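Local atomic coordinates of protein SSD1 (Saccharomyces cerevisiae S288C, PDB entry 7AM1), a protein that binds mRNA, including its untranslated regions, and represses translation, as a non-enzymatic pseudonuclease of the RNase II family. Residues L524-D529 with L540-G545; S370-V375 with K532-L537; A508-D513 with I549-R554. One frame throughout, in Å; residues are numbered along the deposited sequence.

Contact 1: residues L524-D529 with L540-G545; sequences LLESLD and LDRTLG
Arg542 lays its guanidinium across the aliphatic part of Glu526, while Leu540 and Leu524 meet at their branched ends nearby. Together these pairs hold the loop that leads into helix 544-568 against helix 523-529 within the RNB domain, the domain that defines the RNase II family. The arginine is bent at chi2 (-74°) and runs straight beyond it, which carries its flat head over the helix side chain. Glu526 CG sits 3.1 Å above the guanidinium plane, toward its rim, with NH2 of Arg542 the nearest atom at 3.3 Å from that CG. Glu526 is itself folded at chi2 (66°), and its carboxylate stands upright to the guanidinium, the two planes 89° apart. The two charges are near but not paired: Glu526 OE2 lies 4.5 Å from Arg542 NH1, well out of the guanidinium plane. A water spans the gap, accepting from Arg542 NH1 at 2.8 Å and donating to Glu526 OE2 at 2.8 Å. Ser523 takes the NE hydrogen of Arg542, and OE1 of Glu526 forms a salt bridge with Arg554. In the apolar half, the CD2 methyl of Leu540 rests on the branch of Leu524, 3.8 Å from its CD2, with Val621 and Ile625 of helix 617-629 alongside. Ser527 turns its OG back to the helix, donating to a lone pair of Leu524 O at 2.7 Å. A leucine in place of Arg542 would probably leave both the bridging water and Ser523 OG without the N-H groups they now accept. The chemistry implies a division of labour: one oxygen of a buried carboxylate is met directly, by Arg554 and probably Asn550, and the other reaches Arg542 through water; the two nearby arginines would probably favour its negative form.

Contact 2: residues S370-V375 with K532-L537; sequences SELGWV and KVKVDL
Val533 is received by Glu371 and Trp374, the first and last residues of a type II beta turn that follows strand 367-370 in the RNB domain. Glu371 comes first, its extended chain crossing Val533 at about a right angle. The carboxylate makes the closest approach, with OE2 of Glu371 3.7 Å from Val533 CB, while the Glu371 CB lies beside the CG1 methyl. The same oxygen receives a hydrogen bond of 2.6 Å from a water, and that water accepts from the backbone N of Lys534 at 3.3 Å, so solvent joins the two loops where their own polar groups do not meet. Leu372 follows at the corner of the turn, and its CB is pressed to 3.4 Å from Lys534 CG, tighter than ordinary van der Waals packing. Bends at chi2 (-80°) and chi4 (-83°) swing the lysine round so that its NZ donates to Val535 O, with weak bonds to the carbonyls of Leu843 and His844. Gly373 occupies the third turn position with a positive phi (81°), the value a type II turn needs there. Trp374 then closes the turn, its backbone N donating to Glu371 O at 2.8 Å. The indole is also held by an edge-to-face contact with Phe421 and by a hydrogen bond from NE1 to Glu377, a little further along the same loop. Val375 points its side chain away from the other loop, yet its CG2 lies over one indole face. Against the inner end of the tryptophan, approaching the ring obliquely, packs one methyl of Val533: its CG1 lies 3.4 Å from Trp374 CB, with CG and CD1 of the indole close behind.

Contact 3: residues A508-D513 with I549-R554; sequences ARRIND and INEIKR
A bend at chi3 (61°), after a fully stretched start, turns the guanidinium of Arg510 side-on to Glu551, whose own fold at chi2 (-65°) brings the carboxylate out to meet it. The grip is two-pronged. Arg510 NE donates to the syn lone pair of Glu551 OE1 at 3.0 Å, almost perfectly straight (176°) and in the guanidinium plane. Arg510 NH1 reaches Glu551 OE2 at 2.9 Å along a more bent path, tilted from both flat groups, although the two planes are nearly coplanar overall. Glu551 OE2 has a second donor one helical turn on: Arg554 NH1 approaches to 2.8 Å in a weak bond, completing a salt-bridge network. The two arginines therefore converge on one oxygen, with Arg554 NH1 over a face of the Arg510 guanidinium and 3.2 Å from Arg510 NH1, the two guanidinium planes almost perpendicular; the shared carboxylate probably offsets this closeness. The stronger polar partner of Arg554 is Glu526, which its NH2 engages, while NH2 of Arg510 is taken by Leu652 O. These bonds act right where helix 495-510 stops. A Schellman motif ends it, with Asn512 at the C-prime position, Asp513 N bonded to Ala508 O at 2.8 Å and Asn512 N bonded weakly to Arg509 O. Alongside the polar clasp runs an apolar seam: Ile552 of helix 544-568 packs on Val499 and Ala503 of helix 495-510, and together with Ile549 it touches strand 378-384, while Ile549 also reaches helix 480-488.

In the fold
Followed from the N terminus, the chain opens contact 2 at 370-375, where strand 367-370 ends, then contact 3 at the end of helix 495-510 and contact 1 on helix 523-529. The loops close in another order: 532-537 completes contact 2, 540-545 contact 1, and 549-554 contact 3. Contact 1 is therefore nested within contact 3, while contact 2, the longest-range closure, crosses both. Physical bridges accompany this topology. Glu526 joins contact 1 to contact 3 through Arg554, and Lys532 joins contact 2 to contact 1 through Asp541 O. Together the three tie the turn between strands 367-370 and 378-384, helices 495-510 and 523-529, the loop around 532-537 and helix 544-568 within the RNB domain.

Contact 1: residues L524-D529 with L540-G545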
loop_
_atom_site.group_PDB
_atom_site.type_symbol
_atom_site.label_atom_id
_atom_site.label_comp_id
_atom_site.label_asym_id
_atom_site.label_seq_id
_atom_site.Cartn_x
_atom_site.Cartn_y
_atom_site.Cartn_z
ATOM N N LEU A 524 -0.626 -8.302 3.738
ATOM C CA LEU A 524 -0.193 -7.542 2.571
ATOM C C LEU A 524 -1.136 -7.774 1.393
ATOM O O LEU A 524 -1.471 -6.832 0.665
ATOM C CB LEU A 524 1.253 -7.905 2.215
ATOM C CG LEU A 524 2.295 -7.623 3.309
ATOM C CD1 LEU A 524 3.703 -8.003 2.864
ATOM C CD2 LEU A 524 2.275 -6.174 3.779
ATOM N N LEU A 525 -1.603 -9.008 1.199
ATOM C CA LEU A 525 -2.547 -9.242 0.110
ATOM C C LEU A 525 -3.843 -8.467 0.336
ATOM O O LEU A 525 -4.423 -7.932 -0.614
ATOM C CB LEU A 525 -2.828 -10.732 -0.057
ATOM C CG LEU A 525 -1.638 -11.632 -0.406
ATOM C CD1 LEU A 525 -2.134 -12.936 -1.032
ATOM C CD2 LEU A 525 -0.626 -10.947 -1.311
ATOM N N GLU A 526 -4.305 -8.370 1.588
ATOM C CA GLU A 526 -5.477 -7.540 1.865
ATOM C C GLU A 526 -5.268 -6.116 1.358
ATOM O O GLU A 526 -6.178 -5.520 0.767
ATOM C CB GLU A 526 -5.789 -7.548 3.364
ATOM C CG GLU A 526 -6.637 -6.375 3.880
ATOM C CD GLU A 526 -8.062 -6.342 3.341
ATOM O OE1 GLU A 526 -8.504 -7.325 2.705
ATOM O OE2 GLU A 526 -8.749 -5.324 3.578
ATOM N N SER A 527 -4.064 -5.562 1.553
ATOM C CA SER A 527 -3.807 -4.175 1.178
ATOM C C SER A 527 -3.773 -3.981 -0.331
ATOM O O SER A 527 -3.818 -2.835 -0.790
ATOM C CB SER A 527 -2.498 -3.672 1.813
ATOM O OG SER A 527 -1.352 -4.128 1.120
ATOM N N LEU A 528 -3.675 -5.059 -1.111
ATOM C CA LEU A 528 -3.887 -4.942 -2.546
ATOM C C LEU A 528 -5.326 -4.578 -2.881
ATOM O O LEU A 528 -5.572 -4.023 -3.955
ATOM C CB LEU A 528 -3.517 -6.245 -3.254
ATOM C CG LEU A 528 -2.033 -6.615 -3.276
ATOM C CD1 LEU A 528 -1.860 -8.052 -3.757
ATOM C CD2 LEU A 528 -1.239 -5.647 -4.160
ATOM N N ASP A 529 -6.284 -4.874 -2.000
ATOM C CA ASP A 529 -7.670 -4.557 -2.309
ATOM C C ASP A 529 -8.193 -3.324 -1.592
ATOM O O ASP A 529 -8.999 -2.590 -2.165
ATOM C CB ASP A 529 -8.598 -5.726 -1.968
ATOM C CG ASP A 529 -10.004 -5.496 -2.475
ATOM O OD1 ASP A 529 -10.176 -5.481 -3.714
ATOM O OD2 ASP A 529 -10.922 -5.303 -1.647
ATOM N N LEU A 540 1.901 -5.234 8.847
ATOM C CA LEU A 540 1.658 -6.667 8.939
ATOM C C LEU A 540 0.596 -7.023 9.974
ATOM O O LEU A 540 0.084 -8.147 9.951
ATOM C CB LEU A 540 2.966 -7.388 9.275
ATOM C CG LEU A 540 4.087 -7.266 8.242
ATOM C CD1 LEU A 540 5.366 -7.928 8.755
ATOM C CD2 LEU A 540 3.669 -7.870 6.907
ATOM N N ASP A 541 0.253 -6.104 10.874
ATOM C CA ASP A 541 -0.677 -6.420 11.949
ATOM C C ASP A 541 -2.087 -6.637 11.401
ATOM O O ASP A 541 -2.584 -5.848 10.586
ATOM C CB ASP A 541 -0.698 -5.300 12.993
ATOM C CG ASP A 541 0.551 -5.268 13.875
ATOM O OD1 ASP A 541 1.483 -6.083 13.687
ATOM O OD2 ASP A 541 0.594 -4.404 14.777
ATOM N N ARG A 542 -2.720 -7.723 11.840
ATOM C CA ARG A 542 -4.139 -7.979 11.636
ATOM C C ARG A 542 -4.601 -8.784 12.844
ATOM O O ARG A 542 -3.882 -9.682 13.293
ATOM C CB ARG A 542 -4.432 -8.768 10.357
ATOM C CG ARG A 542 -3.943 -8.150 9.071
ATOM C CD ARG A 542 -4.776 -6.954 8.641
ATOM N NE ARG A 542 -4.227 -6.370 7.422
ATOM C CZ ARG A 542 -4.813 -5.414 6.710
ATOM N NH1 ARG A 542 -5.978 -4.907 7.090
ATOM N NH2 ARG A 542 -4.224 -4.960 5.614
ATOM N N THR A 543 -5.780 -8.463 13.372
ATOM C CA THR A 543 -6.334 -9.202 14.498
ATOM C C THR A 543 -7.379 -10.202 14.021
ATOM O O THR A 543 -7.959 -10.074 12.939
ATOM C CB THR A 543 -6.967 -8.267 15.535
ATOM O OG1 THR A 543 -8.149 -7.667 14.991
ATOM C CG2 THR A 543 -5.996 -7.175 15.950
ATOM N N LEU A 544 -7.626 -11.202 14.868
ATOM C CA LEU A 544 -8.661 -12.186 14.584
ATOM C C LEU A 544 -10.007 -11.515 14.355
ATOM O O LEU A 544 -10.726 -11.860 13.412
ATOM C CB LEU A 544 -8.740 -13.191 15.733
ATOM C CG LEU A 544 -9.840 -14.249 15.674
ATOM C CD1 LEU A 544 -9.748 -15.022 14.369
ATOM C CD2 LEU A 544 -9.744 -15.191 16.870
ATOM N N GLY A 545 -10.361 -10.544 15.200
ATOM C CA GLY A 545 -11.637 -9.865 15.041
ATOM C C GLY A 545 -11.777 -9.221 13.675
ATOM O O GLY A 545 -12.808 -9.360 13.010
HETATM O O HOH W 1 -7.512 -3.502 5.263
#

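Contact 2: residues S370-V375 with K532-L537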
loop_
_atom_site.group_PDB
_atom_site.type_symbol
_atom_site.label_atom_id
_atom_site.label_comp_id
_atom_site.label_asym_id
_atom_site.label_seq_id
_atom_site.Cartn_x
_atom_site.Cartn_y
_atom_site.Cartn_z
ATOM N N SER A 370 -17.908 -1.194 15.181
ATOM C CA SER A 370 -17.226 0.086 15.113
ATOM C C SER A 370 -15.728 -0.139 14.965
ATOM O O SER A 370 -15.169 -1.110 15.483
ATOM C CB SER A 370 -17.509 0.934 16.357
ATOM O OG SER A 370 -16.934 0.356 17.514
ATOM N N GLU A 371 -15.086 0.772 14.249
ATOM C CA GLU A 371 -13.645 0.752 14.053
ATOM C C GLU A 371 -13.055 1.983 14.726
ATOM O O GLU A 371 -13.620 3.078 14.644
ATOM C CB GLU A 371 -13.316 0.701 12.556
ATOM C CG GLU A 371 -13.789 -0.605 11.893
ATOM C CD GLU A 371 -13.755 -0.582 10.367
ATOM O OE1 GLU A 371 -14.594 0.117 9.747
ATOM O OE2 GLU A 371 -12.899 -1.288 9.789
ATOM N N LEU A 372 -11.941 1.792 15.427
ATOM C CA LEU A 372 -11.351 2.867 16.214
ATOM C C LEU A 372 -11.177 4.137 15.397
ATOM O O LEU A 372 -10.529 4.131 14.347
ATOM C CB LEU A 372 -9.996 2.421 16.769
ATOM C CG LEU A 372 -9.459 3.254 17.930
ATOM C CD1 LEU A 372 -8.724 2.422 18.951
ATOM C CD2 LEU A 372 -8.525 4.326 17.336
ATOM N N GLY A 373 -11.748 5.230 15.899
ATOM C CA GLY A 373 -11.634 6.523 15.264
ATOM C C GLY A 373 -12.575 6.745 14.105
ATOM O O GLY A 373 -12.538 7.821 13.494
ATOM N N TRP A 374 -13.424 5.773 13.792
ATOM C CA TRP A 374 -14.286 5.818 12.624
ATOM C C TRP A 374 -15.716 5.531 13.061
ATOM O O TRP A 374 -15.983 5.208 14.221
ATOM C CB TRP A 374 -13.799 4.814 11.569
ATOM C CG TRP A 374 -14.477 4.913 10.244
ATOM C CD1 TRP A 374 -15.145 3.921 9.590
ATOM C CD2 TRP A 374 -14.554 6.071 9.406
ATOM N NE1 TRP A 374 -15.629 4.387 8.391
ATOM C CE2 TRP A 374 -15.282 5.707 8.257
ATOM C CE3 TRP A 374 -14.076 7.382 9.517
ATOM C CZ2 TRP A 374 -15.546 6.604 7.225
ATOM C CZ3 TRP A 374 -14.337 8.272 8.493
ATOM C CH2 TRP A 374 -15.064 7.879 7.359
ATOM N N VAL A 375 -16.646 5.671 12.119
ATOM C CA VAL A 375 -18.061 5.429 12.378
ATOM C C VAL A 375 -18.338 3.931 12.402
ATOM O O VAL A 375 -17.415 3.115 12.302
ATOM C CB VAL A 375 -18.933 6.130 11.318
ATOM C CG1 VAL A 375 -18.670 7.626 11.324
ATOM C CG2 VAL A 375 -18.667 5.545 9.937
ATOM N N LYS A 532 -6.563 0.025 5.479
ATOM C CA LYS A 532 -6.997 -0.075 6.862
ATOM C C LYS A 532 -7.773 1.177 7.249
ATOM O O LYS A 532 -7.506 2.278 6.756
ATOM C CB LYS A 532 -5.803 -0.230 7.805
ATOM C CG LYS A 532 -5.081 -1.559 7.728
ATOM C CD LYS A 532 -4.015 -1.639 8.819
ATOM C CE LYS A 532 -3.359 -3.004 8.860
ATOM N NZ LYS A 532 -2.242 -3.032 9.841
ATOM N N VAL A 533 -8.752 0.992 8.133
ATOM C CA VAL A 533 -9.496 2.094 8.733
ATOM C C VAL A 533 -8.794 2.465 10.032
ATOM O O VAL A 533 -8.372 3.610 10.221
ATOM C CB VAL A 533 -10.969 1.713 8.971
ATOM C CG1 VAL A 533 -11.688 2.797 9.766
ATOM C CG2 VAL A 533 -11.670 1.460 7.643
ATOM N N LYS A 534 -8.662 1.498 10.938
ATOM C CA LYS A 534 -7.786 1.652 12.095
ATOM C C LYS A 534 -6.379 1.299 11.640
ATOM O O LYS A 534 -6.109 0.148 11.282
ATOM C CB LYS A 534 -8.235 0.762 13.250
ATOM C CG LYS A 534 -7.633 1.156 14.603
ATOM C CD LYS A 534 -6.214 0.656 14.803
ATOM C CE LYS A 534 -5.553 1.335 16.010
ATOM N NZ LYS A 534 -4.978 2.675 15.679
ATOM N N VAL A 535 -5.486 2.272 11.632
ATOM C CA VAL A 535 -4.155 2.067 11.076
ATOM C C VAL A 535 -3.197 1.646 12.181
ATOM O O VAL A 535 -3.243 2.162 13.303
ATOM C CB VAL A 535 -3.656 3.336 10.360
ATOM C CG1 VAL A 535 -2.429 3.017 9.533
ATOM C CG2 VAL A 535 -4.750 3.921 9.471
ATOM N N ASP A 536 -2.313 0.713 11.851
ATOM C CA ASP A 536 -1.271 0.262 12.756
ATOM C C ASP A 536 0.084 0.752 12.267
ATOM O O ASP A 536 0.286 0.985 11.072
ATOM C CB ASP A 536 -1.244 -1.263 12.860
ATOM C CG ASP A 536 -2.609 -1.852 13.112
ATOM O OD1 ASP A 536 -3.215 -1.514 14.148
ATOM O OD2 ASP A 536 -3.080 -2.638 12.268
ATOM N N LEU A 537 1.007 0.920 13.213
ATOM C CA LEU A 537 2.382 1.250 12.858
ATOM C C LEU A 537 3.029 0.134 12.050
ATOM O O LEU A 537 3.973 0.390 11.298
ATOM C CB LEU A 537 3.180 1.537 14.127
ATOM C CG LEU A 537 4.281 2.592 14.074
ATOM C CD1 LEU A 537 3.755 3.941 13.583
ATOM C CD2 LEU A 537 4.914 2.712 15.471
HETATM O O HOH W 2 -10.549 -1.201 11.001
#

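Contact 3: residues A508-D513 with I549-R554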
loop_
_atom_site.group_PDB
_atom_site.type_symbol
_atom_site.label_atom_id
_atom_site.label_comp_id
_atom_site.label_asym_id
_atom_site.label_seq_id
_atom_site.Cartn_x
_atom_site.Cartn_y
_atom_site.Cartn_z
ATOM N N ALA A 508 -12.762 -20.826 4.465
ATOM C CA ALA A 508 -12.299 -22.132 4.017
ATOM C C ALA A 508 -12.778 -22.437 2.607
ATOM O O ALA A 508 -12.051 -23.044 1.812
ATOM C CB ALA A 508 -12.779 -23.213 4.985
ATOM N N ARG A 509 -14.005 -22.038 2.279
ATOM C CA ARG A 509 -14.497 -22.256 0.925
ATOM C C ARG A 509 -13.808 -21.302 -0.050
ATOM O O ARG A 509 -13.480 -21.689 -1.177
ATOM C CB ARG A 509 -16.019 -22.113 0.898
ATOM C CG ARG A 509 -16.677 -22.739 -0.330
ATOM C CD ARG A 509 -18.201 -22.608 -0.290
ATOM N NE ARG A 509 -18.601 -21.235 0.019
ATOM C CZ ARG A 509 -19.286 -20.856 1.097
ATOM N NH1 ARG A 509 -19.707 -21.741 1.997
ATOM N NH2 ARG A 509 -19.571 -19.573 1.261
ATOM N N ARG A 510 -13.581 -20.051 0.365
ATOM C CA ARG A 510 -12.949 -19.079 -0.526
ATOM C C ARG A 510 -11.563 -19.547 -0.960
ATOM O O ARG A 510 -11.211 -19.458 -2.141
ATOM C CB ARG A 510 -12.849 -17.707 0.147
ATOM C CG ARG A 510 -12.373 -16.605 -0.810
ATOM C CD ARG A 510 -12.285 -15.230 -0.149
ATOM N NE ARG A 510 -11.340 -15.190 0.969
ATOM C CZ ARG A 510 -10.016 -15.271 0.849
ATOM N NH1 ARG A 510 -9.249 -15.224 1.932
ATOM N NH2 ARG A 510 -9.454 -15.405 -0.348
ATOM N N ILE A 511 -10.755 -20.038 -0.013
ATOM C CA ILE A 511 -9.407 -20.490 -0.345
ATOM C C ILE A 511 -9.362 -21.996 -0.588
ATOM O O ILE A 511 -8.281 -22.566 -0.752
ATOM C CB ILE A 511 -8.377 -20.103 0.744
ATOM C CG1 ILE A 511 -8.664 -20.803 2.077
ATOM C CG2 ILE A 511 -8.342 -18.595 0.920
ATOM C CD1 ILE A 511 -7.454 -20.841 3.006
ATOM N N ASN A 512 -10.522 -22.654 -0.593
ATOM C CA ASN A 512 -10.604 -24.056 -1.012
ATOM C C ASN A 512 -9.804 -24.971 -0.086
ATOM O O ASN A 512 -9.149 -25.917 -0.529
ATOM C CB ASN A 512 -10.135 -24.200 -2.463
ATOM C CG ASN A 512 -10.527 -25.522 -3.071
ATOM O OD1 ASN A 512 -11.602 -26.043 -2.793
ATOM N ND2 ASN A 512 -9.657 -26.073 -3.909
ATOM N N ASP A 513 -9.870 -24.701 1.216
ATOM C CA ASP A 513 -9.182 -25.508 2.224
ATOM C C ASP A 513 -10.150 -25.778 3.370
ATOM O O ASP A 513 -10.281 -24.943 4.282
ATOM C CB ASP A 513 -7.923 -24.810 2.727
ATOM C CG ASP A 513 -7.108 -25.688 3.656
ATOM O OD1 ASP A 513 -7.489 -26.861 3.836
ATOM O OD2 ASP A 513 -6.100 -25.206 4.216
ATOM N N ILE A 549 -14.628 -10.359 10.641
ATOM C CA ILE A 549 -15.526 -9.433 9.967
ATOM C C ILE A 549 -15.111 -9.250 8.513
ATOM O O ILE A 549 -15.968 -9.084 7.638
ATOM C CB ILE A 549 -15.565 -8.085 10.715
ATOM C CG1 ILE A 549 -16.044 -8.277 12.162
ATOM C CG2 ILE A 549 -16.415 -7.070 9.958
ATOM C CD1 ILE A 549 -17.426 -8.920 12.320
ATOM N N ASN A 550 -13.802 -9.278 8.226
ATOM C CA ASN A 550 -13.331 -9.062 6.859
ATOM C C ASN A 550 -13.744 -10.209 5.941
ATOM O O ASN A 550 -14.104 -9.983 4.779
ATOM C CB ASN A 550 -11.805 -8.884 6.838
ATOM C CG ASN A 550 -11.291 -8.264 5.525
ATOM O OD1 ASN A 550 -11.925 -7.376 4.947
ATOM N ND2 ASN A 550 -10.134 -8.734 5.061
ATOM N N GLU A 551 -13.697 -11.451 6.430
ATOM C CA GLU A 551 -14.091 -12.561 5.569
ATOM C C GLU A 551 -15.600 -12.585 5.358
ATOM O O GLU A 551 -16.071 -13.028 4.304
ATOM C CB GLU A 551 -13.603 -13.889 6.143
ATOM C CG GLU A 551 -12.110 -14.137 5.924
ATOM C CD GLU A 551 -11.739 -14.282 4.452
ATOM O OE1 GLU A 551 -12.553 -14.832 3.677
ATOM O OE2 GLU A 551 -10.631 -13.836 4.068
ATOM N N ILE A 552 -16.372 -12.100 6.331
ATOM C CA ILE A 552 -17.808 -11.959 6.115
ATOM C C ILE A 552 -18.083 -10.880 5.075
ATOM O O ILE A 552 -18.922 -11.061 4.188
ATOM C CB ILE A 552 -18.528 -11.679 7.448
ATOM C CG1 ILE A 552 -18.551 -12.950 8.305
ATOM C CG2 ILE A 552 -19.952 -11.175 7.201
ATOM C CD1 ILE A 552 -18.961 -12.715 9.745
ATOM N N LYS A 553 -17.370 -9.753 5.151
ATOM C CA LYS A 553 -17.556 -8.680 4.176
ATOM C C LYS A 553 -17.119 -9.111 2.781
ATOM O O LYS A 553 -17.713 -8.686 1.783
ATOM C CB LYS A 553 -16.785 -7.436 4.612
ATOM C CG LYS A 553 -17.437 -6.673 5.756
ATOM C CD LYS A 553 -16.544 -5.560 6.282
ATOM C CE LYS A 553 -17.254 -4.742 7.350
ATOM N NZ LYS A 553 -16.394 -3.647 7.884
ATOM N N ARG A 554 -16.065 -9.930 2.687
ATOM C CA ARG A 554 -15.631 -10.422 1.382
ATOM C C ARG A 554 -16.710 -11.287 0.748
ATOM O O ARG A 554 -16.959 -11.207 -0.461
ATOM C CB ARG A 554 -14.329 -11.209 1.521
ATOM C CG ARG A 554 -13.090 -10.327 1.731
ATOM C CD ARG A 554 -11.863 -11.147 2.088
ATOM N NE ARG A 554 -10.669 -10.306 2.152
ATOM C CZ ARG A 554 -9.434 -10.761 2.318
ATOM N NH1 ARG A 554 -9.214 -12.064 2.438
ATOM N NH2 ARG A 554 -8.416 -9.910 2.357
#